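Side-chain contacts in carboxypeptidase D (Drosophila melanogaster, PDB 3MN8), which releases C-terminal arginine and lysine from peptides and proteins as a zinc metallocarboxypeptidase, processing growth factors, peptide hormones and neuropeptides: residues 353-358 / 363-368; 384-387 / 393-396. All blocks are in the same frame, centred on the assembly; numbering follows the deposited sequence.

Interaction 1 (353-358 / 363-368); sequences DANVYV and EKPMRT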
loop_
_atom_site.group_PDB
_atom_site.type_symbol
_atom_site.label_atom_id
_atom_site.label_comp_id
_atom_site.label_asym_id
_atom_site.label_seq_id
_atom_site.Cartn_x
_atom_site.Cartn_y
_atom_site.Cartn_z
ATOM N N ASP A 353 -11.815 15.763 -9.745
ATOM C CA ASP A 353 -12.831 15.420 -8.747
ATOM C C ASP A 353 -14.155 14.901 -9.312
ATOM O O ASP A 353 -15.179 14.916 -8.635
ATOM C CB ASP A 353 -13.092 16.608 -7.827
ATOM C CG ASP A 353 -12.428 16.441 -6.475
ATOM O OD1 ASP A 353 -13.118 16.008 -5.532
ATOM O OD2 ASP A 353 -11.217 16.726 -6.354
ATOM N N ALA A 354 -14.135 14.443 -10.557
ATOM C CA ALA A 354 -15.288 13.751 -11.103
ATOM C C ALA A 354 -15.459 12.422 -10.379
ATOM O O ALA A 354 -14.519 11.920 -9.753
ATOM C CB ALA A 354 -15.121 13.526 -12.596
ATOM N N ASN A 355 -16.662 11.860 -10.456
ATOM C CA ASN A 355 -16.918 10.542 -9.893
ATOM C C ASN A 355 -17.159 9.495 -10.967
ATOM O O ASN A 355 -17.892 9.725 -11.932
ATOM C CB ASN A 355 -18.092 10.582 -8.916
ATOM C CG ASN A 355 -17.696 11.117 -7.553
ATOM O OD1 ASN A 355 -18.258 12.105 -7.075
ATOM N ND2 ASN A 355 -16.722 10.468 -6.919
ATOM N N VAL A 356 -16.528 8.343 -10.797
ATOM C CA VAL A 356 -16.689 7.227 -11.718
ATOM C C VAL A 356 -17.301 6.030 -10.987
ATOM O O VAL A 356 -16.681 5.458 -10.080
ATOM C CB VAL A 356 -15.339 6.834 -12.372
ATOM C CG1 VAL A 356 -15.477 5.534 -13.157
ATOM C CG2 VAL A 356 -14.821 7.975 -13.267
ATOM N N TYR A 357 -18.520 5.664 -11.387
ATOM C CA TYR A 357 -19.276 4.628 -10.706
ATOM C C TYR A 357 -19.347 3.322 -11.489
ATOM O O TYR A 357 -19.475 3.335 -12.716
ATOM C CB TYR A 357 -20.707 5.094 -10.437
ATOM C CG TYR A 357 -20.904 6.151 -9.363
ATOM C CD1 TYR A 357 -20.969 7.501 -9.692
ATOM C CD2 TYR A 357 -21.078 5.794 -8.028
ATOM C CE1 TYR A 357 -21.175 8.469 -8.710
ATOM C CE2 TYR A 357 -21.281 6.747 -7.047
ATOM C CZ TYR A 357 -21.328 8.079 -7.388
ATOM O OH TYR A 357 -21.531 9.021 -6.402
ATOM N N VAL A 358 -19.289 2.205 -10.754
ATOM C CA VAL A 358 -19.493 0.867 -11.305
ATOM C C VAL A 358 -20.733 0.241 -10.689
ATOM O O VAL A 358 -20.840 0.135 -9.468
ATOM C CB VAL A 358 -18.274 -0.060 -11.042
ATOM C CG1 VAL A 358 -18.538 -1.489 -11.544
ATOM C CG2 VAL A 358 -17.007 0.510 -11.689
ATOM N N GLU A 363 -21.115 2.435 -4.084
ATOM C CA GLU A 363 -20.800 2.988 -2.775
ATOM C C GLU A 363 -19.324 3.396 -2.692
ATOM O O GLU A 363 -18.934 4.220 -1.855
ATOM C CB GLU A 363 -21.182 2.009 -1.661
ATOM C CG GLU A 363 -22.682 1.921 -1.414
ATOM C CD GLU A 363 -23.042 0.971 -0.291
ATOM O OE1 GLU A 363 -22.674 -0.220 -0.372
ATOM O OE2 GLU A 363 -23.705 1.416 0.669
ATOM N N LYS A 364 -18.506 2.831 -3.572
ATOM C CA LYS A 364 -17.110 3.236 -3.656
ATOM C C LYS A 364 -16.765 3.794 -5.030
ATOM O O LYS A 364 -16.162 3.106 -5.845
ATOM C CB LYS A 364 -16.184 2.069 -3.330
ATOM C CG LYS A 364 -14.706 2.434 -3.320
ATOM C CD LYS A 364 -14.467 3.630 -2.429
ATOM C CE LYS A 364 -12.994 3.840 -2.095
ATOM N NZ LYS A 364 -12.825 5.199 -1.506
ATOM N N PRO A 365 -17.151 5.050 -5.288
ATOM C CA PRO A 365 -16.769 5.755 -6.512
ATOM C C PRO A 365 -15.290 6.110 -6.492
ATOM O O PRO A 365 -14.693 6.231 -5.417
ATOM C CB PRO A 365 -17.591 7.047 -6.452
ATOM C CG PRO A 365 -18.435 6.960 -5.228
ATOM C CD PRO A 365 -17.846 5.929 -4.339
ATOM N N MET A 366 -14.705 6.276 -7.672
ATOM C CA MET A 366 -13.344 6.780 -7.770
ATOM C C MET A 366 -13.445 8.249 -8.055
ATOM O O MET A 366 -14.285 8.660 -8.839
ATOM C CB MET A 366 -12.590 6.112 -8.912
ATOM C CG MET A 366 -12.229 4.656 -8.666
ATOM S SD MET A 366 -11.182 4.436 -7.220
ATOM C CE MET A 366 -12.367 3.742 -6.057
ATOM N N ARG A 367 -12.587 9.034 -7.419
ATOM C CA ARG A 367 -12.552 10.473 -7.644
ATOM C C ARG A 367 -11.390 10.797 -8.581
ATOM O O ARG A 367 -10.244 10.460 -8.289
ATOM C CB ARG A 367 -12.410 11.186 -6.294
ATOM C CG ARG A 367 -12.310 12.678 -6.364
ATOM C CD ARG A 367 -10.865 13.088 -6.188
ATOM N NE ARG A 367 -10.770 14.231 -5.302
ATOM C CZ ARG A 367 -10.210 14.258 -4.095
ATOM N NH1 ARG A 367 -9.621 13.192 -3.562
ATOM N NH2 ARG A 367 -10.232 15.400 -3.423
ATOM N N THR A 368 -11.672 11.414 -9.726
ATOM C CA THR A 368 -10.595 11.667 -10.684
ATOM C C THR A 368 -9.549 12.631 -10.145
ATOM O O THR A 368 -9.836 13.485 -9.290
ATOM C CB THR A 368 -11.090 12.206 -12.035
ATOM O OG1 THR A 368 -11.646 13.512 -11.857
ATOM C CG2 THR A 368 -12.125 11.264 -12.652
HETATM O O HOH W 1 -16.109 3.197 -8.650
#
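Pro365 lies alongside Tyr357, the two side chains pointing the same way, with the pyrrolidine ring against one face of the phenol. Its CB makes a CH-pi contact 4.0 Å from the centroid of the Tyr357 ring, displaced toward the rim, and its CG approaches Tyr357 CE2 to 3.4 Å. The tyrosine torsion that sets CG anti to its own carbonyl carbon (chi1 -72°) brings the ring beside the proline. Asn355 also runs alongside Pro365, its ND2 lying 3.6 Å from Pro365 CB. The Tyr357 ring also meets that of His386 on strand 381-388, adjacent in the sheet. With an alanine here, Pro365 would probably lose its aromatic cover and His386 the ring it meets. The setting is a beta hairpin at one margin of the four-stranded antiparallel sheet in the transthyretin-like domain that follows the catalytic domain. Here Val356 and Met366 form a hydrogen-bonded pair, Val356 N donating to Met366 O at 3.0 Å and Met366 N returning a bond to Val356 O. A water bridges Val356 O and Lys364 O. Farther along, Arg367 bends at chi2 and chi3 to form a salt bridge with Asp353, NE to OD2 at 2.7 Å. The guanidinium and carboxylate planes are nearly perpendicular (86°), and NE meets OD2 from above the carboxylate plane, a bond reinforced weakly by NH2. Thr368 OG1 accepts the N-H of Ala354 at 3.0 Å and is also hydrogen-bonded to Ile351 O, while its CG2 lies 3.8 Å from Ala354 CB.

Interaction 2 (384-387 / 393-396); sequences SVHA and QTSA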
loop_
_atom_site.group_PDB
_atom_site.type_symbol
_atom_site.label_atom_id
_atom_site.label_comp_id
_atom_site.label_asym_id
_atom_site.label_seq_id
_atom_site.Cartn_x
_atom_site.Cartn_y
_atom_site.Cartn_z
ATOM N N SER A 384 -20.939 -2.214 -16.016
ATOM C CA SER A 384 -21.449 -0.972 -16.575
ATOM C C SER A 384 -20.859 0.183 -15.783
ATOM O O SER A 384 -21.206 0.417 -14.620
ATOM C CB SER A 384 -22.975 -0.936 -16.525
ATOM O OG SER A 384 -23.521 -1.555 -17.675
ATOM N N VAL A 385 -19.938 0.892 -16.411
ATOM C CA VAL A 385 -19.268 1.999 -15.748
ATOM C C VAL A 385 -19.868 3.308 -16.227
ATOM O O VAL A 385 -20.199 3.441 -17.408
ATOM C CB VAL A 385 -17.764 1.993 -16.068
ATOM C CG1 VAL A 385 -17.022 2.891 -15.115
ATOM C CG2 VAL A 385 -17.225 0.576 -16.002
ATOM N N HIS A 386 -20.025 4.264 -15.316
ATOM C CA HIS A 386 -20.437 5.617 -15.694
ATOM C C HIS A 386 -19.801 6.680 -14.822
ATOM O O HIS A 386 -19.311 6.386 -13.726
ATOM C CB HIS A 386 -21.969 5.769 -15.718
ATOM C CG HIS A 386 -22.608 5.944 -14.367
ATOM N ND1 HIS A 386 -21.911 5.894 -13.183
ATOM C CD2 HIS A 386 -23.907 6.155 -14.031
ATOM C CE1 HIS A 386 -22.747 6.078 -12.173
ATOM N NE2 HIS A 386 -23.960 6.240 -12.662
ATOM N N ALA A 387 -19.823 7.918 -15.307
ATOM C CA ALA A 387 -19.142 9.005 -14.626
ATOM C C ALA A 387 -20.080 10.170 -14.398
ATOM O O ALA A 387 -20.987 10.431 -15.194
ATOM C CB ALA A 387 -17.917 9.453 -15.428
ATOM N N GLN A 393 -23.777 16.857 -16.787
ATOM C CA GLN A 393 -24.765 15.807 -16.994
ATOM C C GLN A 393 -24.054 14.464 -16.875
ATOM O O GLN A 393 -23.014 14.235 -17.498
ATOM C CB GLN A 393 -25.456 15.954 -18.354
ATOM C CG GLN A 393 -26.035 17.341 -18.588
ATOM C CD GLN A 393 -26.790 17.476 -19.906
ATOM O OE1 GLN A 393 -26.614 16.675 -20.831
ATOM N NE2 GLN A 393 -27.636 18.503 -19.996
ATOM N N THR A 394 -24.612 13.595 -16.041
ATOM C CA THR A 394 -24.020 12.295 -15.788
ATOM C C THR A 394 -23.955 11.509 -17.081
ATOM O O THR A 394 -24.970 11.336 -17.747
ATOM C CB THR A 394 -24.842 11.502 -14.767
ATOM O OG1 THR A 394 -24.970 12.264 -13.563
ATOM C CG2 THR A 394 -24.160 10.183 -14.455
ATOM N N SER A 395 -22.763 11.042 -17.435
ATOM C CA SER A 395 -22.573 10.321 -18.687
ATOM C C SER A 395 -23.502 9.131 -18.830
ATOM O O SER A 395 -23.983 8.567 -17.838
ATOM C CB SER A 395 -21.149 9.792 -18.792
ATOM O OG SER A 395 -20.983 8.674 -17.937
ATOM N N ALA A 396 -23.735 8.744 -20.081
ATOM C CA ALA A 396 -24.385 7.479 -20.367
ATOM C C ALA A 396 -23.426 6.371 -19.934
ATOM O O ALA A 396 -22.209 6.573 -19.893
ATOM C CB ALA A 396 -24.704 7.369 -21.851
#
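Ala387 and Ser395 meet through a pair of hydrogen bonds where strand 381-388 of the transthyretin-like domain faces the loop leading to strand 398-402, its antiparallel neighbour. Ala387 has more surface buried by the contact than any other residue, and Ser395 takes hold of both polar atoms of its backbone. The amide of Ser395 donates to Ala387 O at 2.9 Å. In the other direction Ala387 N donates to Ser395 OG at 3.0 Å, an almost straight bond (169°) in which a side-chain hydroxyl does what a strand carbonyl would do in regular pairing. That pairing is taken up nearby, where the backbones of Val385 and Gln398 are hydrogen-bonded. The serine torsion places OG between its own backbone N and carbonyl carbon (chi1 75°), and this rotation turns the hydroxyl toward Ala387. The methyl of Ala387 packs with Val343, Val356 and Phe414, and Ser395 also touches Phe414, which places this part of the loop beside strand 410-415. His386 loses as much surface to the loop as Ser395 loses to the strand, and it offers two surfaces: its CB lies 3.8 Å from Ser395 OG, and one face of its imidazole receives the methyl of Thr394, CG2 lying 4.1 Å from His386 CD2. The same Thr394 methyl approaches Ala387 O. The hydroxyl of Ser395 is used twice: besides accepting from Ala387 N, OG donates to Ala396 O at 3.1 Å, meeting that oxygen from above its carbonyl plane.

Both contacts belong to one four-stranded antiparallel sheet, in which strands 355-358 and 381-388 are neighbours, and their centres lie about 10 Å apart. Each has a buried side (Val356 and Met366; Ala387) and an exposed one (Asp353 and Arg367; Thr394). Interaction 1 pairs the two strands of a hairpin and combines backbone ladder, salt bridge and proline-aromatic contact; interaction 2 is smaller, has no salt bridge, and ties a strand to an irregular loop through a serine. Tyr357 N and His386 O, 2.6 Å apart, are probably hydrogen-bonded. Val356 CG1 lies 3.6 Å from Val385 CG1. The rings of Tyr357 and His386 meet with planes steeply inclined, so that Pro365, Tyr357, His386 and Thr394 touch in succession.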